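Local coordinates for transcriptional activator PlcR protein (Bacillus thuringiensis, PDB 3U3W), which activates transcription of virulence genes when it binds DNA together with the quorum-sensing signal peptide PapR, at residues Y131-L142 with I157-N168; A3-R14 with I37-S45. All blocks are in the same frame, centred on the assembly; numbering follows the deposited sequence.

The two contacts lie in the two functional regions of the regulator. Contact 2 (3-14 with 37-45) lies in the helix-turn-helix region and touches the DNA backbone. Contact 1 (131-142 with 157-168) lies in the TPR-like C-terminal region, where helix 153-167 also meets the bound PapR peptide. Contact 2 comes first along the chain and closes before contact 1 opens. Their centres are 41 Å apart and their nearest atoms about 23 Å apart, so they do not touch. Contact 1 stays about 31 Å from the nucleic acid at its nearest atom. This spacing is consistent with peptide recognition and DNA binding using separate parts of the chain.

Contact 1: Y131-L142 with I157-N168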
loop_
_atom_site.group_PDB
_atom_site.type_symbol
_atom_site.label_atom_id
_atom_site.label_comp_id
_atom_site.label_asym_id
_atom_site.label_seq_id
_atom_site.Cartn_x
_atom_site.Cartn_y
_atom_site.Cartn_z
ATOM N N TYR A 131 -26.370 -20.015 2.538
ATOM C CA TYR A 131 -25.771 -18.947 3.330
ATOM C C TYR A 131 -25.425 -19.387 4.747
ATOM O O TYR A 131 -24.432 -18.934 5.314
ATOM C CB TYR A 131 -26.686 -17.724 3.377
ATOM C CG TYR A 131 -27.786 -17.799 4.424
ATOM C CD1 TYR A 131 -27.562 -17.370 5.729
ATOM C CD2 TYR A 131 -29.045 -18.286 4.103
ATOM C CE1 TYR A 131 -28.561 -17.424 6.687
ATOM C CE2 TYR A 131 -30.052 -18.356 5.056
ATOM C CZ TYR A 131 -29.803 -17.927 6.347
ATOM O OH TYR A 131 -30.806 -17.994 7.291
ATOM N N GLU A 132 -26.233 -20.279 5.310
ATOM C CA GLU A 132 -26.055 -20.688 6.706
ATOM C C GLU A 132 -24.846 -21.587 6.885
ATOM O O GLU A 132 -24.134 -21.500 7.886
ATOM C CB GLU A 132 -27.315 -21.379 7.232
ATOM C CG GLU A 132 -27.180 -21.989 8.627
ATOM C CD GLU A 132 -28.540 -22.380 9.225
ATOM O OE1 GLU A 132 -29.508 -21.584 9.097
ATOM O OE2 GLU A 132 -28.644 -23.483 9.814
ATOM N N TYR A 133 -24.608 -22.442 5.896
ATOM C CA TYR A 133 -23.494 -23.364 5.969
ATOM C C TYR A 133 -22.185 -22.606 5.726
ATOM O O TYR A 133 -21.181 -22.822 6.409
ATOM C CB TYR A 133 -23.694 -24.493 4.959
ATOM C CG TYR A 133 -22.539 -25.459 4.869
ATOM C CD1 TYR A 133 -22.467 -26.572 5.702
ATOM C CD2 TYR A 133 -21.522 -25.261 3.945
ATOM C CE1 TYR A 133 -21.408 -27.464 5.605
ATOM C CE2 TYR A 133 -20.477 -26.142 3.832
ATOM C CZ TYR A 133 -20.417 -27.238 4.666
ATOM O OH TYR A 133 -19.356 -28.104 4.557
ATOM N N CYS A 134 -22.211 -21.695 4.761
ATOM C CA CYS A 134 -21.073 -20.815 4.531
ATOM C C CYS A 134 -20.632 -20.090 5.818
ATOM O O CYS A 134 -19.464 -20.126 6.201
ATOM C CB CYS A 134 -21.403 -19.815 3.425
ATOM S SG CYS A 134 -19.998 -18.863 2.873
ATOM N N ILE A 135 -21.577 -19.448 6.493
ATOM C CA ILE A 135 -21.282 -18.731 7.726
ATOM C C ILE A 135 -20.659 -19.631 8.792
ATOM O O ILE A 135 -19.673 -19.252 9.446
ATOM C CB ILE A 135 -22.544 -18.063 8.304
ATOM C CG1 ILE A 135 -22.922 -16.850 7.458
ATOM C CG2 ILE A 135 -22.331 -17.673 9.756
ATOM C CD1 ILE A 135 -24.233 -16.240 7.842
ATOM N N LEU A 136 -21.230 -20.821 8.968
ATOM C CA LEU A 136 -20.708 -21.755 9.964
ATOM C C LEU A 136 -19.280 -22.203 9.647
ATOM O O LEU A 136 -18.462 -22.370 10.547
ATOM C CB LEU A 136 -21.631 -22.969 10.105
ATOM C CG LEU A 136 -22.950 -22.705 10.844
ATOM C CD1 LEU A 136 -23.948 -23.859 10.676
ATOM C CD2 LEU A 136 -22.702 -22.405 12.323
ATOM N N GLU A 137 -18.983 -22.411 8.367
ATOM C CA GLU A 137 -17.634 -22.785 7.971
ATOM C C GLU A 137 -16.663 -21.619 8.198
ATOM O O GLU A 137 -15.553 -21.803 8.711
ATOM C CB GLU A 137 -17.604 -23.247 6.520
ATOM C CG GLU A 137 -18.279 -24.594 6.294
ATOM C CD GLU A 137 -17.826 -25.656 7.297
ATOM O OE1 GLU A 137 -16.607 -25.789 7.545
ATOM O OE2 GLU A 137 -18.701 -26.357 7.849
ATOM N N LEU A 138 -17.093 -20.420 7.831
ATOM C CA LEU A 138 -16.299 -19.223 8.088
ATOM C C LEU A 138 -16.009 -19.024 9.577
ATOM O O LEU A 138 -14.872 -18.772 9.959
ATOM C CB LEU A 138 -16.981 -17.999 7.495
ATOM C CG LEU A 138 -16.903 -18.032 5.982
ATOM C CD1 LEU A 138 -17.593 -16.829 5.381
ATOM C CD2 LEU A 138 -15.442 -18.078 5.588
ATOM N N LYS A 139 -17.030 -19.165 10.418
ATOM C CA LYS A 139 -16.840 -19.047 11.859
ATOM C C LYS A 139 -15.821 -20.054 12.389
ATOM O O LYS A 139 -15.128 -19.790 13.366
ATOM C CB LYS A 139 -18.180 -19.165 12.605
ATOM C CG LYS A 139 -18.999 -17.880 12.553
ATOM C CD LYS A 139 -20.347 -18.003 13.243
ATOM C CE LYS A 139 -20.907 -16.610 13.526
ATOM N NZ LYS A 139 -22.328 -16.602 13.949
ATOM N N LYS A 140 -15.717 -21.196 11.726
ATOM C CA LYS A 140 -14.802 -22.245 12.159
ATOM C C LYS A 140 -13.357 -21.872 11.854
ATOM O O LYS A 140 -12.460 -22.171 12.633
ATOM C CB LYS A 140 -15.190 -23.598 11.541
ATOM C CG LYS A 140 -16.252 -24.358 12.355
ATOM C CD LYS A 140 -16.877 -25.535 11.581
ATOM C CE LYS A 140 -15.823 -26.405 10.893
ATOM N NZ LYS A 140 -16.437 -27.550 10.141
ATOM N N LEU A 141 -13.138 -21.214 10.721
ATOM C CA LEU A 141 -11.833 -20.629 10.421
ATOM C C LEU A 141 -11.444 -19.624 11.505
ATOM O O LEU A 141 -10.298 -19.583 11.932
ATOM C CB LEU A 141 -11.839 -19.947 9.051
ATOM C CG LEU A 141 -12.247 -20.792 7.847
ATOM C CD1 LEU A 141 -12.141 -19.992 6.527
ATOM C CD2 LEU A 141 -11.422 -22.065 7.785
ATOM N N LEU A 142 -12.395 -18.815 11.959
ATOM C CA LEU A 142 -12.111 -17.873 13.049
ATOM C C LEU A 142 -11.727 -18.608 14.306
ATOM O O LEU A 142 -10.786 -18.225 14.990
ATOM C CB LEU A 142 -13.317 -16.995 13.372
ATOM C CG LEU A 142 -13.822 -16.094 12.251
ATOM C CD1 LEU A 142 -14.847 -15.142 12.812
ATOM C CD2 LEU A 142 -12.668 -15.336 11.586
ATOM N N ILE A 157 -12.350 -12.306 6.992
ATOM C CA ILE A 157 -13.336 -13.363 7.177
ATOM C C ILE A 157 -14.607 -12.835 7.894
ATOM O O ILE A 157 -15.739 -13.148 7.498
ATOM C CB ILE A 157 -12.691 -14.586 7.890
ATOM C CG1 ILE A 157 -11.626 -15.211 6.976
ATOM C CG2 ILE A 157 -13.742 -15.644 8.255
ATOM C CD1 ILE A 157 -10.703 -16.202 7.664
ATOM N N GLU A 158 -14.421 -12.005 8.918
ATOM C CA GLU A 158 -15.558 -11.365 9.566
ATOM C C GLU A 158 -16.364 -10.492 8.616
ATOM O O GLU A 158 -17.594 -10.417 8.725
ATOM C CB GLU A 158 -15.112 -10.573 10.790
ATOM C CG GLU A 158 -14.751 -11.476 11.960
ATOM C CD GLU A 158 -13.990 -10.741 13.042
ATOM O OE1 GLU A 158 -13.036 -11.317 13.611
ATOM O OE2 GLU A 158 -14.345 -9.586 13.326
ATOM N N ASN A 159 -15.679 -9.837 7.682
ATOM C CA ASN A 159 -16.358 -8.985 6.731
ATOM C C ASN A 159 -17.231 -9.832 5.821
ATOM O O ASN A 159 -18.385 -9.495 5.599
ATOM C CB ASN A 159 -15.372 -8.115 5.927
ATOM C CG ASN A 159 -16.048 -7.396 4.751
ATOM O OD1 ASN A 159 -16.686 -6.352 4.902
ATOM N ND2 ASN A 159 -15.935 -7.975 3.588
ATOM N N ALA A 160 -16.694 -10.936 5.304
ATOM C CA ALA A 160 -17.513 -11.900 4.538
ATOM C C ALA A 160 -18.742 -12.394 5.332
ATOM O O ALA A 160 -19.867 -12.352 4.844
ATOM C CB ALA A 160 -16.666 -13.089 4.055
ATOM N N ILE A 161 -18.521 -12.830 6.568
ATOM C CA ILE A 161 -19.623 -13.222 7.428
ATOM C C ILE A 161 -20.680 -12.114 7.534
ATOM O O ILE A 161 -21.871 -12.369 7.383
ATOM C CB ILE A 161 -19.126 -13.626 8.828
ATOM C CG1 ILE A 161 -18.337 -14.940 8.757
ATOM C CG2 ILE A 161 -20.303 -13.747 9.782
ATOM C CD1 ILE A 161 -17.565 -15.295 10.034
ATOM N N ALA A 162 -20.243 -10.877 7.772
ATOM C CA ALA A 162 -21.178 -9.757 7.910
ATOM C C ALA A 162 -21.967 -9.464 6.617
ATOM O O ALA A 162 -23.151 -9.123 6.669
ATOM C CB ALA A 162 -20.444 -8.518 8.380
ATOM N N ASN A 163 -21.300 -9.599 5.467
ATOM C CA ASN A 163 -21.938 -9.439 4.163
ATOM C C ASN A 163 -23.051 -10.451 3.951
ATOM O O ASN A 163 -24.068 -10.151 3.341
ATOM C CB ASN A 163 -20.919 -9.636 3.023
ATOM C CG ASN A 163 -19.994 -8.433 2.829
ATOM O OD1 ASN A 163 -20.227 -7.358 3.371
ATOM N ND2 ASN A 163 -18.948 -8.617 2.038
ATOM N N ILE A 164 -22.825 -11.669 4.422
ATOM C CA ILE A 164 -23.739 -12.763 4.149
ATOM C C ILE A 164 -24.987 -12.662 5.030
ATOM O O ILE A 164 -26.101 -12.834 4.535
ATOM C CB ILE A 164 -23.046 -14.128 4.287
ATOM C CG1 ILE A 164 -21.951 -14.250 3.221
ATOM C CG2 ILE A 164 -24.069 -15.268 4.160
ATOM C CD1 ILE A 164 -21.061 -15.452 3.395
ATOM N N TYR A 165 -24.795 -12.364 6.315
ATOM C CA TYR A 165 -25.912 -11.997 7.196
ATOM C C TYR A 165 -26.722 -10.889 6.536
ATOM O O TYR A 165 -27.954 -10.955 6.456
ATOM C CB TYR A 165 -25.408 -11.487 8.550
ATOM C CG TYR A 165 -25.071 -12.560 9.562
ATOM C CD1 TYR A 165 -25.912 -13.643 9.760
ATOM C CD2 TYR A 165 -23.904 -12.479 10.331
ATOM C CE1 TYR A 165 -25.605 -14.633 10.691
ATOM C CE2 TYR A 165 -23.587 -13.456 11.264
ATOM C CZ TYR A 165 -24.448 -14.534 11.442
ATOM O OH TYR A 165 -24.159 -15.516 12.369
ATOM N N ALA A 166 -26.028 -9.872 6.038
ATOM C CA ALA A 166 -26.735 -8.690 5.569
ATOM C C ALA A 166 -27.563 -8.951 4.317
ATOM O O ALA A 166 -28.660 -8.427 4.169
ATOM C CB ALA A 166 -25.781 -7.505 5.373
ATOM N N GLU A 167 -27.052 -9.746 3.400
ATOM C CA GLU A 167 -27.795 -9.916 2.163
ATOM C C GLU A 167 -28.838 -11.040 2.240
ATOM O O GLU A 167 -29.574 -11.282 1.286
ATOM C CB GLU A 167 -26.860 -10.049 0.966
ATOM C CG GLU A 167 -26.131 -11.343 0.823
ATOM C CD GLU A 167 -25.375 -11.395 -0.500
ATOM O OE1 GLU A 167 -25.532 -10.449 -1.310
ATOM O OE2 GLU A 167 -24.629 -12.367 -0.724
ATOM N N ASN A 168 -28.906 -11.694 3.398
ATOM C CA ASN A 168 -29.928 -12.692 3.668
ATOM C C ASN A 168 -30.927 -12.267 4.764
ATOM O O ASN A 168 -31.465 -13.111 5.495
ATOM C CB ASN A 168 -29.277 -14.046 3.999
ATOM C CG ASN A 168 -28.559 -14.647 2.808
ATOM O OD1 ASN A 168 -29.153 -15.392 2.023
ATOM N ND2 ASN A 168 -27.278 -14.316 2.656
#
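Helices 131-142 and 157-167 run antiparallel, with axes 9.8 Å apart at closest approach and 159° between their directions. They pair as helices do in the tetratricopeptide-like C-terminal region of the RNPP family. Knobs-into-holes packing fills the middle. Leu138 enters the hole formed by Ile157, Ala160, Ile161 and Ile164. Its CB lies 3.6 Å from Ile161 CG1, and the two side chains pass in opposite directions. Ile164 is the return knob, set among Tyr131, Cys134, Ile135 and Leu138. Its two branches divide the work: CG2 meets Tyr131 CB and Ile135 CD1, while CD1 reaches Cys134 SG at 3.6 Å. At the other end, Leu142 CD2 rests 3.5 Å from Ile157 CG2. Leu142 CD1 spans the methylene CG of Glu158 and Ile161 CD1, while the Glu158 carboxylate bonds to Gln184.

Tyr165 closes one side. Ile135 CD1 sits over a face of its ring, 3.8 Å from the centroid, in a CH-pi contact. Lys139 carries its ammonium to the ring edge on an extended chain, and NZ donates to Tyr165 OH at 2.7 Å.

The same helix also meets the bound peptide. Asn159 ND2 bonds to the peptide backbone, and Ala160 and Ile164 each pack on an aromatic side chain of it.

Near the start of helix 131-142, the Tyr131 ring and the Asn168 amide stack with planes 19° apart. Asn168 CB lies over the ring face, and Glu132 CB covers the other. Asn168 ND2 has a second partner, Tyr124 OH of helix 109-125, and donates to Ile164 O at 2.7 Å, almost straight.

Contact 2: A3-R14 with I37-S45; sequences AEKLGSEIKKIR and IESGAVYPS. With nucleotides of chain F.
Arg14 grips the Glu38 carboxylate side-on in a two-bond salt bridge. NE donates to Glu38 OE2 at 2.7 Å, and NH1 donates to Glu38 OE1 at 2.8 Å. Both oxygens use their syn lone pairs, and the guanidinium and carboxylate planes are nearly coplanar, 24° apart. A bend at chi3 of 61° turns the guanidinium edge to the acid. Its remaining nitrogen, NH2, bonds to Leu19 O and salt-bridges a DNA phosphate. Gln21 also donates to Glu38 OE1. Glu38 therefore holds flat an arginine that also contacts DNA.

The DNA strand is met by the other end of segment 37-45. Tyr43 N donates to DT11 OP1 of chain F at 2.8 Å. Ser45 OG bonds to DT12 OP1 of chain F, and Ser45 N makes a weak bond to its OP2. Val42 CG2 approaches the thymine methyl C7 of DT12 of chain F.

Glu38 is a knob among Gly7, Ile10, Lys11 and Arg14, with Lys11 CB against its carboxyl carbon. Gly7, with no side chain, lets the backbones close in: its CA is 3.2 Å from Ile37 O. Two CA-H...O contacts link Gly7 and Glu38 in both directions. Gly40, at positive phi, ends the helix in a Schellman motif, and its CA lies 4.0 Å from Glu4 CA.

Apolar groups complete the seam. Ile10 CD1 touches Ile37 CG2 at 3.6 Å, and Leu6 CD2 meets Pro44 CD tip to tip. Ala3 CB sits at the edge of the Tyr43 ring.

This seam joins helix 4-16 to the end of helix 31-38. Ile37 continues onto helix 46-56, Leu6 and Ile10 onto Phe63 of helix 61-65, and Leu6 and Pro44 also pack on Met46 of the second subunit.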
loop_
_atom_site.group_PDB
_atom_site.type_symbol
_atom_site.label_atom_id
_atom_site.label_comp_id
_atom_site.label_asym_id
_atom_site.label_seq_id
_atom_site.Cartn_x
_atom_site.Cartn_y
_atom_site.Cartn_z
ATOM N N ALA A 3 16.492 -24.193 10.423
ATOM C CA ALA A 3 15.862 -23.567 9.261
ATOM C C ALA A 3 16.879 -23.156 8.192
ATOM O O ALA A 3 17.500 -22.093 8.284
ATOM C CB ALA A 3 15.028 -22.365 9.689
ATOM N N GLU A 4 17.043 -23.991 7.170
ATOM C CA GLU A 4 18.002 -23.694 6.115
ATOM C C GLU A 4 17.401 -22.855 4.983
ATOM O O GLU A 4 18.124 -22.387 4.097
ATOM C CB GLU A 4 18.627 -24.975 5.553
ATOM C CG GLU A 4 20.037 -24.756 5.006
ATOM C CD GLU A 4 20.318 -25.551 3.747
ATOM O OE1 GLU A 4 19.453 -26.360 3.348
ATOM O OE2 GLU A 4 21.404 -25.360 3.156
ATOM N N LYS A 5 16.084 -22.664 5.016
ATOM C CA LYS A 5 15.408 -21.867 3.987
ATOM C C LYS A 5 15.807 -20.390 4.056
ATOM O O LYS A 5 16.100 -19.779 3.022
ATOM C CB LYS A 5 13.881 -21.995 4.083
ATOM C CG LYS A 5 13.326 -23.406 3.958
ATOM C CD LYS A 5 11.803 -23.368 3.844
ATOM C CE LYS A 5 11.209 -24.766 3.777
ATOM N NZ LYS A 5 11.509 -25.554 5.003
ATOM N N LEU A 6 15.803 -19.819 5.266
ATOM C CA LEU A 6 16.294 -18.451 5.467
ATOM C C LEU A 6 17.711 -18.302 4.928
ATOM O O LEU A 6 17.997 -17.386 4.158
ATOM C CB LEU A 6 16.270 -18.056 6.949
ATOM C CG LEU A 6 16.859 -16.679 7.293
ATOM C CD1 LEU A 6 16.205 -15.584 6.475
ATOM C CD2 LEU A 6 16.728 -16.367 8.778
ATOM N N GLY A 7 18.584 -19.223 5.335
ATOM C CA GLY A 7 19.979 -19.215 4.931
ATOM C C GLY A 7 20.226 -19.045 3.443
ATOM O O GLY A 7 20.973 -18.153 3.036
ATOM N N SER A 8 19.609 -19.894 2.624
ATOM C CA SER A 8 19.865 -19.848 1.187
ATOM C C SER A 8 19.152 -18.694 0.483
ATOM O O SER A 8 19.538 -18.293 -0.607
ATOM C CB SER A 8 19.531 -21.183 0.521
ATOM O OG SER A 8 18.297 -21.684 0.991
ATOM N N GLU A 9 18.109 -18.171 1.107
ATOM C CA GLU A 9 17.487 -16.945 0.633
ATOM C C GLU A 9 18.454 -15.767 0.806
ATOM O O GLU A 9 18.594 -14.909 -0.074
ATOM C CB GLU A 9 16.175 -16.694 1.377
ATOM C CG GLU A 9 15.359 -15.531 0.829
ATOM C CD GLU A 9 14.853 -15.777 -0.586
ATOM O OE1 GLU A 9 14.982 -16.922 -1.081
ATOM O OE2 GLU A 9 14.325 -14.826 -1.203
ATOM N N ILE A 10 19.144 -15.736 1.937
ATOM C CA ILE A 10 20.167 -14.718 2.150
ATOM C C ILE A 10 21.351 -14.874 1.184
ATOM O O ILE A 10 21.865 -13.884 0.661
ATOM C CB ILE A 10 20.651 -14.701 3.622
ATOM C CG1 ILE A 10 19.561 -14.101 4.524
ATOM C CG2 ILE A 10 21.959 -13.928 3.760
ATOM C CD1 ILE A 10 19.924 -14.061 5.990
ATOM N N LYS A 11 21.773 -16.116 0.951
ATOM C CA LYS A 11 22.893 -16.413 0.055
ATOM C C LYS A 11 22.525 -16.123 -1.396
ATOM O O LYS A 11 23.321 -15.580 -2.161
ATOM C CB LYS A 11 23.304 -17.882 0.192
ATOM C CG LYS A 11 24.329 -18.380 -0.841
ATOM C CD LYS A 11 24.764 -19.809 -0.503
ATOM C CE LYS A 11 25.931 -20.295 -1.358
ATOM N NZ LYS A 11 25.488 -20.890 -2.648
ATOM N N LYS A 12 21.307 -16.502 -1.761
ATOM C CA LYS A 12 20.773 -16.259 -3.092
ATOM C C LYS A 12 20.762 -14.766 -3.418
ATOM O O LYS A 12 21.194 -14.358 -4.496
ATOM C CB LYS A 12 19.365 -16.867 -3.197
ATOM C CG LYS A 12 18.530 -16.437 -4.403
ATOM C CD LYS A 12 17.386 -17.433 -4.637
ATOM C CE LYS A 12 16.306 -16.885 -5.569
ATOM N NZ LYS A 12 15.354 -15.961 -4.875
ATOM N N ILE A 13 20.279 -13.956 -2.476
ATOM C CA ILE A 13 20.164 -12.516 -2.689
ATOM C C ILE A 13 21.521 -11.803 -2.608
ATOM O O ILE A 13 21.739 -10.795 -3.282
ATOM C CB ILE A 13 19.149 -11.871 -1.705
ATOM C CG1 ILE A 13 17.794 -12.563 -1.811
ATOM C CG2 ILE A 13 18.997 -10.387 -1.984
ATOM C CD1 ILE A 13 16.800 -12.114 -0.779
ATOM N N ARG A 14 22.430 -12.328 -1.786
ATOM C CA ARG A 14 23.787 -11.787 -1.713
ATOM C C ARG A 14 24.557 -12.020 -3.007
ATOM O O ARG A 14 25.276 -11.140 -3.458
ATOM C CB ARG A 14 24.580 -12.384 -0.543
ATOM C CG ARG A 14 26.071 -12.046 -0.612
ATOM C CD ARG A 14 26.883 -12.636 0.530
ATOM N NE ARG A 14 26.844 -14.095 0.571
ATOM C CZ ARG A 14 27.505 -14.898 -0.262
ATOM N NH1 ARG A 14 27.405 -16.219 -0.127
ATOM N NH2 ARG A 14 28.260 -14.385 -1.231
ATOM N N ILE A 37 25.031 -18.314 9.048
ATOM C CA ILE A 37 23.658 -17.912 8.748
ATOM C C ILE A 37 23.164 -18.496 7.414
ATOM O O ILE A 37 22.031 -18.976 7.326
ATOM C CB ILE A 37 23.500 -16.376 8.747
ATOM C CG1 ILE A 37 23.630 -15.837 10.169
ATOM C CG2 ILE A 37 22.153 -15.959 8.167
ATOM C CD1 ILE A 37 23.753 -14.349 10.225
ATOM N N GLU A 38 24.010 -18.478 6.384
ATOM C CA GLU A 38 23.617 -19.028 5.078
ATOM C C GLU A 38 23.522 -20.558 5.038
ATOM O O GLU A 38 22.832 -21.111 4.189
ATOM C CB GLU A 38 24.551 -18.551 3.970
ATOM C CG GLU A 38 24.661 -17.052 3.860
ATOM C CD GLU A 38 25.506 -16.607 2.673
ATOM O OE1 GLU A 38 26.392 -17.378 2.215
ATOM O OE2 GLU A 38 25.268 -15.474 2.199
ATOM N N SER A 39 24.216 -21.232 5.950
ATOM C CA SER A 39 24.212 -22.693 5.989
ATOM C C SER A 39 23.055 -23.242 6.825
ATOM O O SER A 39 22.824 -24.450 6.854
ATOM C CB SER A 39 25.547 -23.232 6.524
ATOM O OG SER A 39 25.604 -23.162 7.941
ATOM N N GLY A 40 22.341 -22.351 7.505
ATOM C CA GLY A 40 21.179 -22.733 8.282
ATOM C C GLY A 40 21.491 -23.134 9.712
ATOM O O GLY A 40 20.599 -23.523 10.458
ATOM N N ALA A 41 22.758 -23.028 10.099
ATOM C CA ALA A 41 23.221 -23.496 11.406
ATOM C C ALA A 41 22.824 -22.554 12.531
ATOM O O ALA A 41 22.991 -22.861 13.710
ATOM C CB ALA A 41 24.737 -23.669 11.393
ATOM N N VAL A 42 22.287 -21.403 12.162
ATOM C CA VAL A 42 22.062 -20.358 13.126
ATOM C C VAL A 42 20.920 -19.448 12.692
ATOM O O VAL A 42 20.760 -19.162 11.511
ATOM C CB VAL A 42 23.364 -19.543 13.318
ATOM C CG1 VAL A 42 23.066 -18.072 13.440
ATOM C CG2 VAL A 42 24.140 -20.056 14.523
ATOM N N TYR A 43 20.113 -19.027 13.655
ATOM C CA TYR A 43 19.209 -17.906 13.462
ATOM C C TYR A 43 19.959 -16.638 13.860
ATOM O O TYR A 43 20.607 -16.602 14.907
ATOM C CB TYR A 43 17.975 -18.041 14.355
ATOM C CG TYR A 43 16.887 -18.961 13.843
ATOM C CD1 TYR A 43 16.946 -19.521 12.569
ATOM C CD2 TYR A 43 15.783 -19.251 14.636
ATOM C CE1 TYR A 43 15.940 -20.359 12.113
ATOM C CE2 TYR A 43 14.777 -20.078 14.191
ATOM C CZ TYR A 43 14.854 -20.634 12.933
ATOM O OH TYR A 43 13.832 -21.464 12.512
ATOM N N PRO A 44 19.874 -15.589 13.032
ATOM C CA PRO A 44 20.544 -14.335 13.376
ATOM C C PRO A 44 19.703 -13.480 14.324
ATOM O O PRO A 44 18.479 -13.559 14.297
ATOM C CB PRO A 44 20.688 -13.641 12.018
ATOM C CG PRO A 44 19.478 -14.100 11.255
ATOM C CD PRO A 44 19.235 -15.533 11.703
ATOM N N SER A 45 20.365 -12.681 15.155
ATOM C CA SER A 45 19.684 -11.725 16.032
ATOM C C SER A 45 19.118 -10.533 15.258
ATOM O O SER A 45 19.423 -10.341 14.080
ATOM C CB SER A 45 20.627 -11.226 17.132
ATOM O OG SER A 45 21.922 -11.793 16.998
ATOM P P DT F 11 20.962 -20.433 17.292
ATOM O OP1 DT F 11 19.996 -19.881 16.322
ATOM O OP2 DT F 11 21.828 -21.566 16.913
ATOM O "O5'" DT F 11 21.951 -19.264 17.795
ATOM C "C5'" DT F 11 21.567 -17.890 17.885
ATOM C "C4'" DT F 11 22.797 -17.002 18.037
ATOM O "O4'" DT F 11 23.549 -17.542 19.145
ATOM C "C3'" DT F 11 23.791 -17.028 16.877
ATOM O "O3'" DT F 11 23.513 -16.094 15.787
ATOM C "C2'" DT F 11 25.153 -16.825 17.525
ATOM C "C1'" DT F 11 24.917 -17.245 18.970
ATOM N N1 DT F 11 25.720 -18.413 19.384
ATOM C C2 DT F 11 26.926 -18.148 19.986
ATOM O O2 DT F 11 27.333 -17.015 20.179
ATOM N N3 DT F 11 27.629 -19.264 20.356
ATOM C C4 DT F 11 27.250 -20.582 20.188
ATOM O O4 DT F 11 27.963 -21.502 20.566
ATOM C C5 DT F 11 25.974 -20.787 19.541
ATOM C C7 DT F 11 25.470 -22.180 19.301
ATOM C C6 DT F 11 25.275 -19.704 19.170
ATOM P P DT F 12 23.740 -14.510 15.965
ATOM O OP1 DT F 12 22.988 -14.070 17.152
ATOM O OP2 DT F 12 23.500 -13.872 14.660
ATOM O "O5'" DT F 12 25.300 -14.366 16.273
ATOM C "C5'" DT F 12 25.724 -13.344 17.168
ATOM C "C4'" DT F 12 27.218 -13.418 17.414
ATOM O "O4'" DT F 12 27.576 -14.734 17.909
ATOM C "C3'" DT F 12 28.114 -13.144 16.203
ATOM O "O3'" DT F 12 28.779 -11.906 16.499
ATOM C "C2'" DT F 12 29.032 -14.377 16.099
ATOM C "C1'" DT F 12 28.895 -15.011 17.486
ATOM N N1 DT F 12 29.080 -16.487 17.570
ATOM C C2 DT F 12 30.056 -16.985 18.403
ATOM O O2 DT F 12 30.787 -16.277 19.066
ATOM N N3 DT F 12 30.147 -18.352 18.433
ATOM C C4 DT F 12 29.376 -19.254 17.731
ATOM O O4 DT F 12 29.550 -20.463 17.834
ATOM C C5 DT F 12 28.365 -18.673 16.876
ATOM C C7 DT F 12 27.454 -19.547 16.059
ATOM C C6 DT F 12 28.267 -17.334 16.842
#